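Local coordinates for protein glucosamine-6-phosphate deaminase (Thermotoga maritima, PDB 1J5X) that belongs to the SIS-domain family of alpha/beta proteins, pairing two parallel beta-sheets within one chain, each accompanied by helices, at residues N33-L36 against N37-K40; K83-A87 against G88-F92; K202-E205 against K206-L209; K277-R280 against K281-S285; R311-P314 against A315-G319. All coordinates share one frame; numbering follows the deposited sequence.

Contact 1: N33-L36 against N37-K40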
# COMPACT_ATOMS: atom_id res chain seq x y z
N ASN A 33 -5.29 -16.61 12.15
CA ASN A 33 -6.25 -17.52 11.57
C ASN A 33 -6.14 -17.77 10.08
O ASN A 33 -6.48 -18.85 9.60
CB ASN A 33 -7.65 -17.06 11.96
CG ASN A 33 -7.91 -17.29 13.41
OD1 ASN A 33 -8.42 -18.48 13.72
ND2 ASN A 33 -7.62 -16.44 14.26
N PHE A 34 -5.66 -16.78 9.34
CA PHE A 34 -5.56 -16.94 7.91
C PHE A 34 -4.09 -17.01 7.41
O PHE A 34 -3.72 -17.89 6.68
CB PHE A 34 -6.25 -15.75 7.18
CG PHE A 34 -6.13 -15.80 5.69
CD1 PHE A 34 -6.97 -16.65 4.94
CD2 PHE A 34 -5.24 -14.97 5.01
CE1 PHE A 34 -6.92 -16.65 3.54
CE2 PHE A 34 -5.18 -14.96 3.63
CZ PHE A 34 -6.02 -15.79 2.87
N VAL A 35 -3.28 -16.03 7.81
CA VAL A 35 -1.89 -16.00 7.28
C VAL A 35 -1.07 -17.25 7.68
O VAL A 35 -0.51 -17.95 6.81
CB VAL A 35 -1.18 -14.69 7.70
CG1 VAL A 35 0.23 -14.66 7.06
CG2 VAL A 35 -1.93 -13.48 7.10
N LEU A 36 -0.99 -17.51 8.97
CA LEU A 36 -0.26 -18.67 9.47
C LEU A 36 -0.74 -19.98 8.92
O LEU A 36 -0.06 -20.96 9.09
CB LEU A 36 -0.36 -18.75 10.97
CG LEU A 36 0.38 -17.63 11.66
CD1 LEU A 36 0.28 -17.90 13.16
CD2 LEU A 36 1.87 -17.63 11.18
N ASN A 37 -1.91 -20.04 8.28
CA ASN A 37 -2.38 -21.33 7.76
C ASN A 37 -2.24 -21.44 6.26
O ASN A 37 -2.53 -22.49 5.65
CB ASN A 37 -3.85 -21.60 8.21
CG ASN A 37 -3.97 -21.83 9.73
OD1 ASN A 37 -3.17 -22.78 10.24
ND2 ASN A 37 -4.75 -21.17 10.43
N LEU A 38 -1.76 -20.36 5.66
CA LEU A 38 -1.59 -20.26 4.22
C LEU A 38 -0.70 -21.35 3.59
O LEU A 38 -0.97 -21.79 2.47
CB LEU A 38 -1.05 -18.86 3.90
CG LEU A 38 -1.44 -17.87 2.79
CD1 LEU A 38 -2.93 -17.74 2.61
CD2 LEU A 38 -0.84 -16.52 3.15
N GLU A 39 0.35 -21.81 4.25
CA GLU A 39 1.15 -22.82 3.57
C GLU A 39 0.48 -24.20 3.43
O GLU A 39 0.84 -24.96 2.53
CB GLU A 39 2.53 -22.97 4.19
CG GLU A 39 2.52 -23.32 5.63
CD GLU A 39 3.93 -23.28 6.19
OE1 GLU A 39 4.07 -23.00 7.40
OE2 GLU A 39 4.87 -23.54 5.41
N LYS A 40 -0.49 -24.50 4.29
CA LYS A 40 -1.20 -25.79 4.20
C LYS A 40 -2.42 -25.75 3.23
O LYS A 40 -2.49 -24.96 2.26
CB LYS A 40 -1.72 -26.21 5.59
CG LYS A 40 -0.73 -26.07 6.75
CD LYS A 40 -1.29 -26.74 8.02
CE LYS A 40 -2.71 -26.24 8.39
NZ LYS A 40 -3.36 -27.06 9.47
O HOH W 1 1.38 -20.63 6.46
O HOH W 2 2.89 -21.17 8.71

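Contact 2: K83-A87 against G88-F92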
# COMPACT_ATOMS: atom_id res chain seq x y z
N LYS A 83 6.60 -7.66 -12.68
CA LYS A 83 6.18 -6.41 -13.31
C LYS A 83 4.84 -6.08 -12.60
O LYS A 83 4.08 -6.98 -12.28
CB LYS A 83 5.86 -6.53 -14.83
CG LYS A 83 7.01 -6.83 -15.75
CD LYS A 83 6.54 -6.69 -17.22
CE LYS A 83 6.01 -5.27 -17.52
NZ LYS A 83 5.49 -5.11 -18.99
N ALA A 84 4.66 -4.82 -12.27
CA ALA A 84 3.37 -4.35 -11.67
C ALA A 84 2.81 -3.51 -12.84
O ALA A 84 3.54 -2.66 -13.44
CB ALA A 84 3.64 -3.47 -10.47
N ILE A 85 1.52 -3.72 -13.18
CA ILE A 85 0.93 -3.01 -14.32
C ILE A 85 -0.49 -2.55 -13.97
O ILE A 85 -1.28 -3.33 -13.41
CB ILE A 85 0.75 -3.98 -15.55
CG1 ILE A 85 2.09 -4.75 -15.79
CG2 ILE A 85 0.28 -3.20 -16.83
CD1 ILE A 85 2.00 -5.98 -16.74
N PRO A 86 -0.80 -1.28 -14.31
CA PRO A 86 -2.18 -0.81 -14.02
C PRO A 86 -3.08 -1.70 -14.89
O PRO A 86 -2.75 -1.94 -16.05
CB PRO A 86 -2.18 0.64 -14.52
CG PRO A 86 -0.72 1.07 -14.32
CD PRO A 86 0.07 -0.17 -14.76
N ALA A 87 -4.22 -2.17 -14.37
CA ALA A 87 -5.00 -3.11 -15.17
C ALA A 87 -5.51 -2.61 -16.50
O ALA A 87 -5.67 -3.44 -17.40
CB ALA A 87 -6.19 -3.73 -14.38
N GLY A 88 -5.78 -1.31 -16.60
CA GLY A 88 -6.24 -0.75 -17.86
C GLY A 88 -5.24 -0.98 -19.00
O GLY A 88 -5.63 -1.20 -20.14
N GLU A 89 -3.94 -0.91 -18.71
CA GLU A 89 -2.95 -1.13 -19.75
C GLU A 89 -2.98 -2.58 -20.27
O GLU A 89 -2.69 -2.84 -21.45
CB GLU A 89 -1.54 -0.75 -19.24
CG GLU A 89 -1.54 0.77 -18.83
CD GLU A 89 -0.14 1.29 -18.50
OE1 GLU A 89 0.80 0.45 -18.40
OE2 GLU A 89 -0.03 2.51 -18.33
N VAL A 90 -3.30 -3.53 -19.40
CA VAL A 90 -3.37 -4.91 -19.80
C VAL A 90 -4.70 -5.11 -20.56
O VAL A 90 -4.74 -5.73 -21.62
CB VAL A 90 -3.35 -5.87 -18.58
CG1 VAL A 90 -3.49 -7.33 -19.04
CG2 VAL A 90 -1.98 -5.72 -17.76
N ALA A 91 -5.76 -4.61 -19.94
CA ALA A 91 -7.11 -4.77 -20.54
C ALA A 91 -7.17 -4.29 -21.97
O ALA A 91 -7.84 -4.93 -22.81
CB ALA A 91 -8.15 -3.97 -19.69
N PHE A 92 -6.51 -3.17 -22.27
CA PHE A 92 -6.55 -2.65 -23.63
C PHE A 92 -5.31 -3.02 -24.48
O PHE A 92 -5.12 -2.51 -25.57
CB PHE A 92 -6.84 -1.15 -23.55
CG PHE A 92 -8.27 -0.86 -23.19
CD1 PHE A 92 -9.28 -0.94 -24.15
CD2 PHE A 92 -8.64 -0.63 -21.87
CE1 PHE A 92 -10.64 -0.80 -23.79
CE2 PHE A 92 -9.99 -0.50 -21.50
CZ PHE A 92 -10.99 -0.59 -22.47

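Contact 3: K202-E205 against K206-L209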
# COMPACT_ATOMS: atom_id res chain seq x y z
N LYS A 202 -0.99 9.58 18.14
CA LYS A 202 -0.58 10.68 19.01
C LYS A 202 0.45 11.62 18.41
O LYS A 202 0.39 12.83 18.65
CB LYS A 202 -0.11 10.14 20.39
CG LYS A 202 1.08 9.18 20.34
CD LYS A 202 2.45 9.87 20.08
CE LYS A 202 2.90 10.78 21.25
NZ LYS A 202 4.06 11.68 20.90
N VAL A 203 1.40 11.09 17.64
CA VAL A 203 2.39 11.91 16.99
C VAL A 203 1.71 12.81 15.93
O VAL A 203 2.04 13.99 15.81
CB VAL A 203 3.46 11.02 16.25
CG1 VAL A 203 4.30 11.85 15.32
CG2 VAL A 203 4.36 10.26 17.30
N ILE A 204 0.78 12.25 15.17
CA ILE A 204 0.14 13.02 14.11
C ILE A 204 -0.85 14.06 14.71
O ILE A 204 -1.05 15.13 14.17
CB ILE A 204 -0.57 12.07 13.11
CG1 ILE A 204 0.50 11.17 12.43
CG2 ILE A 204 -1.31 12.91 11.99
CD1 ILE A 204 -0.06 10.00 11.60
N GLU A 205 -1.42 13.74 15.87
CA GLU A 205 -2.31 14.70 16.52
C GLU A 205 -1.58 16.04 16.85
O GLU A 205 -2.22 17.08 16.96
CB GLU A 205 -2.82 14.07 17.80
CG GLU A 205 -4.21 14.45 18.15
CD GLU A 205 -4.76 13.53 19.24
OE1 GLU A 205 -5.98 13.27 19.19
OE2 GLU A 205 -3.98 13.07 20.11
N LYS A 206 -0.27 16.00 17.01
CA LYS A 206 0.53 17.19 17.35
C LYS A 206 0.86 18.08 16.18
O LYS A 206 1.38 19.16 16.34
CB LYS A 206 1.84 16.77 18.02
CG LYS A 206 1.69 16.11 19.41
CD LYS A 206 3.05 15.74 19.98
CE LYS A 206 2.94 15.12 21.40
NZ LYS A 206 1.83 15.71 22.26
N ILE A 207 0.59 17.59 14.96
CA ILE A 207 0.86 18.40 13.78
C ILE A 207 -0.26 19.43 13.63
O ILE A 207 -1.43 19.11 13.81
CB ILE A 207 0.91 17.54 12.45
CG1 ILE A 207 1.95 16.42 12.59
CG2 ILE A 207 1.26 18.47 11.24
CD1 ILE A 207 1.92 15.34 11.50
N ASP A 208 0.13 20.66 13.31
CA ASP A 208 -0.83 21.73 13.09
C ASP A 208 -1.37 21.53 11.67
O ASP A 208 -0.92 22.19 10.74
CB ASP A 208 -0.13 23.09 13.17
CG ASP A 208 -1.11 24.24 13.14
OD1 ASP A 208 -2.33 23.96 13.02
OD2 ASP A 208 -0.66 25.41 13.23
N LEU A 209 -2.33 20.62 11.55
CA LEU A 209 -2.91 20.26 10.26
C LEU A 209 -3.49 21.36 9.41
O LEU A 209 -3.26 21.40 8.20
CB LEU A 209 -3.96 19.16 10.48
CG LEU A 209 -3.30 17.84 10.95
CD1 LEU A 209 -4.34 16.75 11.06
CD2 LEU A 209 -2.21 17.39 9.94
O HOH W 3 -0.63 13.78 20.82

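Contact 4: K277-R280 against K281-S285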
# COMPACT_ATOMS: atom_id res chain seq x y z
N LYS A 277 18.62 11.99 7.38
CA LYS A 277 18.66 13.14 8.25
C LYS A 277 19.12 14.38 7.48
O LYS A 277 18.61 15.50 7.73
CB LYS A 277 19.56 12.83 9.46
CG LYS A 277 18.88 11.80 10.42
CD LYS A 277 17.60 12.44 10.99
CE LYS A 277 17.16 11.89 12.34
NZ LYS A 277 16.39 10.66 12.26
N ARG A 278 20.06 14.20 6.55
CA ARG A 278 20.55 15.32 5.76
C ARG A 278 19.40 15.89 4.92
O ARG A 278 19.22 17.11 4.84
CB ARG A 278 21.67 14.91 4.82
CG ARG A 278 22.97 14.59 5.47
CD ARG A 278 24.01 14.34 4.39
NE ARG A 278 25.32 13.98 4.94
CZ ARG A 278 26.44 13.89 4.22
NH1 ARG A 278 26.43 14.15 2.91
NH2 ARG A 278 27.60 13.58 4.82
N LEU A 279 18.59 15.01 4.32
CA LEU A 279 17.47 15.49 3.49
C LEU A 279 16.40 16.20 4.37
O LEU A 279 15.84 17.22 4.00
CB LEU A 279 16.83 14.29 2.75
CG LEU A 279 15.61 14.61 1.88
CD1 LEU A 279 15.99 15.73 0.87
CD2 LEU A 279 15.15 13.28 1.17
N ARG A 280 16.11 15.62 5.54
CA ARG A 280 15.18 16.21 6.46
C ARG A 280 15.61 17.65 6.79
O ARG A 280 14.79 18.58 6.67
CB ARG A 280 15.15 15.40 7.77
CG ARG A 280 14.36 16.08 8.88
CD ARG A 280 14.12 15.18 10.08
NE ARG A 280 13.25 15.88 11.04
CZ ARG A 280 12.33 15.31 11.81
NH1 ARG A 280 12.11 14.00 11.80
NH2 ARG A 280 11.62 16.08 12.62
N LYS A 281 16.87 17.84 7.17
CA LYS A 281 17.32 19.19 7.56
C LYS A 281 17.20 20.14 6.36
O LYS A 281 16.80 21.29 6.51
CB LYS A 281 18.78 19.17 8.06
CG LYS A 281 19.83 18.66 7.06
CD LYS A 281 20.17 19.69 5.95
CE LYS A 281 21.02 19.12 4.80
NZ LYS A 281 22.37 18.70 5.23
N GLU A 282 17.50 19.63 5.16
CA GLU A 282 17.40 20.46 3.97
C GLU A 282 15.94 20.89 3.73
O GLU A 282 15.65 22.09 3.59
CB GLU A 282 18.02 19.72 2.79
CG GLU A 282 17.99 20.51 1.47
CD GLU A 282 18.44 19.69 0.28
OE1 GLU A 282 19.49 19.04 0.38
OE2 GLU A 282 17.74 19.71 -0.76
N LEU A 283 15.00 19.96 3.73
CA LEU A 283 13.62 20.31 3.53
C LEU A 283 13.11 21.24 4.63
O LEU A 283 12.29 22.14 4.39
CB LEU A 283 12.75 19.06 3.48
CG LEU A 283 13.18 18.08 2.38
CD1 LEU A 283 12.21 16.92 2.32
CD2 LEU A 283 13.26 18.83 1.05
N GLU A 284 13.58 21.01 5.86
CA GLU A 284 13.15 21.85 6.99
C GLU A 284 13.60 23.30 6.75
O GLU A 284 12.87 24.24 7.02
CB GLU A 284 13.73 21.27 8.32
CG GLU A 284 12.84 20.12 8.90
CD GLU A 284 13.44 19.39 10.12
OE1 GLU A 284 14.63 19.56 10.35
OE2 GLU A 284 12.71 18.65 10.80
N SER A 285 14.80 23.46 6.23
CA SER A 285 15.32 24.79 6.00
C SER A 285 14.58 25.51 4.89
O SER A 285 14.73 26.73 4.73
CB SER A 285 16.81 24.73 5.68
OG SER A 285 17.04 24.32 4.34

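Contact 5: R311-P314 against A315-G319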
# COMPACT_ATOMS: atom_id res chain seq x y z
N ARG A 311 3.31 0.17 7.12
CA ARG A 311 3.69 1.55 6.90
C ARG A 311 2.76 2.54 6.23
O ARG A 311 3.14 3.70 6.09
CB ARG A 311 5.09 1.64 6.27
CG ARG A 311 6.26 1.31 7.32
CD ARG A 311 7.56 1.04 6.57
NE ARG A 311 8.75 0.96 7.47
CZ ARG A 311 9.55 1.98 7.73
NH1 ARG A 311 9.31 3.19 7.17
NH2 ARG A 311 10.63 1.80 8.53
N THR A 312 1.61 2.08 5.79
CA THR A 312 0.62 3.07 5.27
C THR A 312 -0.29 3.54 6.42
O THR A 312 -1.06 4.48 6.28
CB THR A 312 -0.27 2.55 4.10
OG1 THR A 312 -1.10 1.47 4.51
CG2 THR A 312 0.63 2.09 2.92
N VAL A 313 -0.19 2.92 7.58
CA VAL A 313 -1.04 3.32 8.71
C VAL A 313 -0.87 4.81 9.08
O VAL A 313 -1.86 5.53 9.27
CB VAL A 313 -0.76 2.41 9.94
CG1 VAL A 313 -1.46 2.96 11.20
CG2 VAL A 313 -1.26 1.03 9.67
N PRO A 314 0.36 5.29 9.21
CA PRO A 314 0.51 6.70 9.55
C PRO A 314 -0.24 7.62 8.54
O PRO A 314 -0.91 8.56 8.91
CB PRO A 314 2.00 6.92 9.48
CG PRO A 314 2.55 5.57 9.98
CD PRO A 314 1.69 4.59 9.21
N ALA A 315 -0.09 7.33 7.23
CA ALA A 315 -0.78 8.17 6.23
C ALA A 315 -2.30 8.02 6.26
O ALA A 315 -3.01 8.99 6.00
CB ALA A 315 -0.21 7.84 4.78
N GLN A 316 -2.82 6.84 6.60
CA GLN A 316 -4.28 6.66 6.72
C GLN A 316 -4.78 7.54 7.90
O GLN A 316 -5.85 8.10 7.85
CB GLN A 316 -4.64 5.25 7.08
CG GLN A 316 -4.34 4.19 6.01
CD GLN A 316 -4.52 2.78 6.57
OE1 GLN A 316 -5.41 2.55 7.34
NE2 GLN A 316 -3.67 1.83 6.18
N ILE A 317 -3.99 7.58 8.99
CA ILE A 317 -4.34 8.40 10.15
C ILE A 317 -4.21 9.89 9.79
O ILE A 317 -5.05 10.71 10.21
CB ILE A 317 -3.44 8.01 11.40
CG1 ILE A 317 -3.83 6.62 11.87
CG2 ILE A 317 -3.55 9.07 12.53
CD1 ILE A 317 -2.87 6.04 12.99
N LEU A 318 -3.19 10.25 9.02
CA LEU A 318 -3.03 11.62 8.60
C LEU A 318 -4.26 11.99 7.76
O LEU A 318 -4.89 13.04 7.98
CB LEU A 318 -1.78 11.79 7.74
CG LEU A 318 -1.60 13.20 7.14
CD1 LEU A 318 -1.39 14.30 8.26
CD2 LEU A 318 -0.36 13.16 6.28
N GLY A 319 -4.64 11.09 6.85
CA GLY A 319 -5.76 11.41 5.97
C GLY A 319 -7.02 11.65 6.80
O GLY A 319 -7.78 12.63 6.57
O HOH W 4 2.26 6.09 5.80

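Contact 1: N33-L36 against N37-K40
N37 turns its side chain back along the chain toward N33, and each atom can be followed to a neighbour. CB lies 3.6 Å from L36 C, the carbonyl carbon just before it. CG stands beside N37's own backbone N (chi1 -68°), which swings the amide over the preceding turn and leaves CG 3.9 Å from N33 O. At the tip the two branches part: OD1 keeps near the preceding peptide, 3.8 Å from L36 O, while ND2 donates to N33 O at 3.0 Å. That bond is nearly straight, 166° at the hydrogen. N33 O lies almost in the plane of the N37 amide, whereas ND2 sits well above the carbonyl plane of N33.

The backbone beneath belongs to the region where helix 27-35, widened here by a pi-type turn, passes into two overlapping type I beta turns, V35 to L38 and N37 to K40. N37 N donates to F34 O at 3.2 Å, and L38 N to V35 O at 2.9 Å, the bond that closes the first turn.

On another side of this turn the packing is apolar. L38 CD1 sits over one face of the F34 ring, 4.0 Å from its centroid and 29° off the normal, a CH-pi contact. The same ring also meets the rings of F30 and F151, and it touches S170 of helix 162-179. Towards K40 the chain is hydrated: one water accepts from E39 N at 2.7 Å and gives L36 O a weak bond, and a second water links L36 O to E39 OE1.

Contact 2: K83-A87 against G88-F92
G88, coming straight after A87, brings its N to within 3.1 Å of P86 O, but at too poor an angle for a hydrogen bond. One residue on, E89 N reaches the same oxygen, P86 O, at 3.1 Å with an angle of only 135°, which makes a weak bond. The side chain of E89 then leans back over the strand: its CB is 3.9 Å from I85 CG2, and the extended chain, slanting across P86, carries OE1 to 3.8 Å from P86 CD, at that corner of the proline ring.

The apolar contact is made by V90. Its CG2, placed beside the backbone N, meets I85 CG2 at 3.5 Å, the two side chains crossing at about a right angle. V90 also packs on V58, A119 and L123, and I95 touches both V90 and I85. V90 N gives a weak bond to A87 O at 3.1 Å. A91 N supplies that oxygen's better partner, 2.8 Å from A87 O, with 171° at the hydrogen. A87 O thus takes one weak and one strong donor. F92 leaves helical backbone angles, although its N still donates to G88 O at 3.0 Å.

The geometry is that of a beta-to-alpha junction in a parallel alpha/beta sheet of the SIS domain: strand 81-86, outermost in the sheet and paired with strand 54-59, runs directly into the short helix 87-91.

Contact 3: K202-E205 against K206-L209
K206 and I207 each hand a backbone N-H to the residue three places back. K206 N donates to V203 O at 3.3 Å and I207 N to I204 O at 3.1 Å, the straighter of the two at 159°. This i to i+3 pattern shows the chain winding more tightly where helix 184-205 gives way to loop.

The side chains follow this curl. I204 and I207 lie side by side and point the same way, with I204 CG2 4.1 Å from I207 CD1. K206 runs back past the previous turn, its CG 3.6 Å from K202 O. K202, bent at chi2 and chi3, sets NZ 3.7 Å from K206 CE.

A second shell backs these positions. V203 and I207 both rest on L291 of strand 289-293, and I204 packs on I317 and Q321 of helix 313-326. On the outer side, a water donates to K202 O at 2.6 Å and joins E205 OE2 to K206 NZ by weak bonds; E205 OE1 is weakly bonded to W201.

The two ammonium groups, K202 NZ and K206 NZ, are 4.8 Å apart. With like charges this close, the lysine ends probably add little, leaving the apolar pair and backbone bonds to hold the turn.

Contact 4: K277-R280 against K281-S285
E284 OE2 is gripped twice by one arginine: R280 NE donates at 2.8 Å, and R280 NH2 adds a weak bond at 3.3 Å. This i to i+4 salt bridge runs along helix 273-285, the helix of a beta-alpha-beta unit whose strands are 262-267 and 289-293. R280 CG is anti to its N (chi1 171°), and the extended chain brings the guanidinium across E284. The two flat groups are nearly perpendicular, 80° apart, and NE meets OE2 from above the carboxylate plane. The remaining nitrogen, NH1, is also used, pairing with D298 and E292; the arginine therefore ties the helix to strand 289-293 and the loop beyond.

Regular backbone bonds underlie this: L283 N reaches L279 O at 2.9 Å, and E284 N reaches R280 O at 2.8 Å. On the buried face L279 CD1 lies 4.0 Å from L283 CG. L283 also packs on V264 and V290, one from each flanking strand. E282 points its carboxylate to K255 and R251.

Further along, S285 OG turns back to donate to E282 O at 2.7 Å, tilted 16° from that carbonyl's plane.

Contact 5: R311-P314 against A315-G319
Buried i to i+4 contacts along the beginning of helix 313-326 join T312, V313 and P314 to Q316, I317 and L318, about 10 Å from the centre of the chain to the centre of the contact. Three backbone bonds establish the i to i+4 pattern. Q316 N donates to T312 O at 3.0 Å, I317 N to V313 O at 3.0 Å, and L318 N to P314 O at 2.8 Å. The second of these has 162° at the hydrogen.

One step earlier the pattern is completed by solvent. A water donates to R311 O at 2.6 Å and accepts from A315 N at 3.0 Å, standing in for a direct link between the two. P314, which has no N-H to offer, fits this first turn, where amide nitrogens have no preceding helical carbonyl to find.

Among the side chains, V313 CG1, anti to the backbone N (chi1 170°), meets I317 CD1 at 3.8 Å, the two crossing at a slant. Q316, its CG beside its backbone N and its chain extended beyond, runs back along the turn, so that CG lies 3.3 Å from T312 O, and its NE2 comes within 3.1 Å of T312 OG1. The other end of that amide, OE1, is bonded to Q23. Neighbouring helices pack against the segment: 184-205 meets P314 and I317, 222-238 meets T312 and A315, and 162-179 meets T312 and Q316.

Several polar groups of this interior turn thus have identified partners: A315 N has the water, Q316 OE1 has Q23, and the carbonyls of T312, V313 and P314 have helical N-H groups, so burial probably costs them little hydrogen bonding.

Contact 5 is the interior member of the set, with every touching residue buried, whereas contacts 1 and 3 are surface turns where a helix gives way to loop, and contacts 2 and 4 are only partly buried. Contacts 3 and 5 meet: I204 CD1 lies 3.7 Å from I317 CG2. Contact 2 sits at an edge strand of one parallel sheet, contact 4 on a helix packed against the other. Chemistry follows place: contact 4 relies on a salt bridge, contact 1 on an asparagine amide and a CH-pi contact, contact 2 on apolar packing beside backbone bonds, two of them weak. Contact 3 brings two lysine ends together near a water, and contact 5 rests on helical backbone bonds, apolar packing and one bridging water.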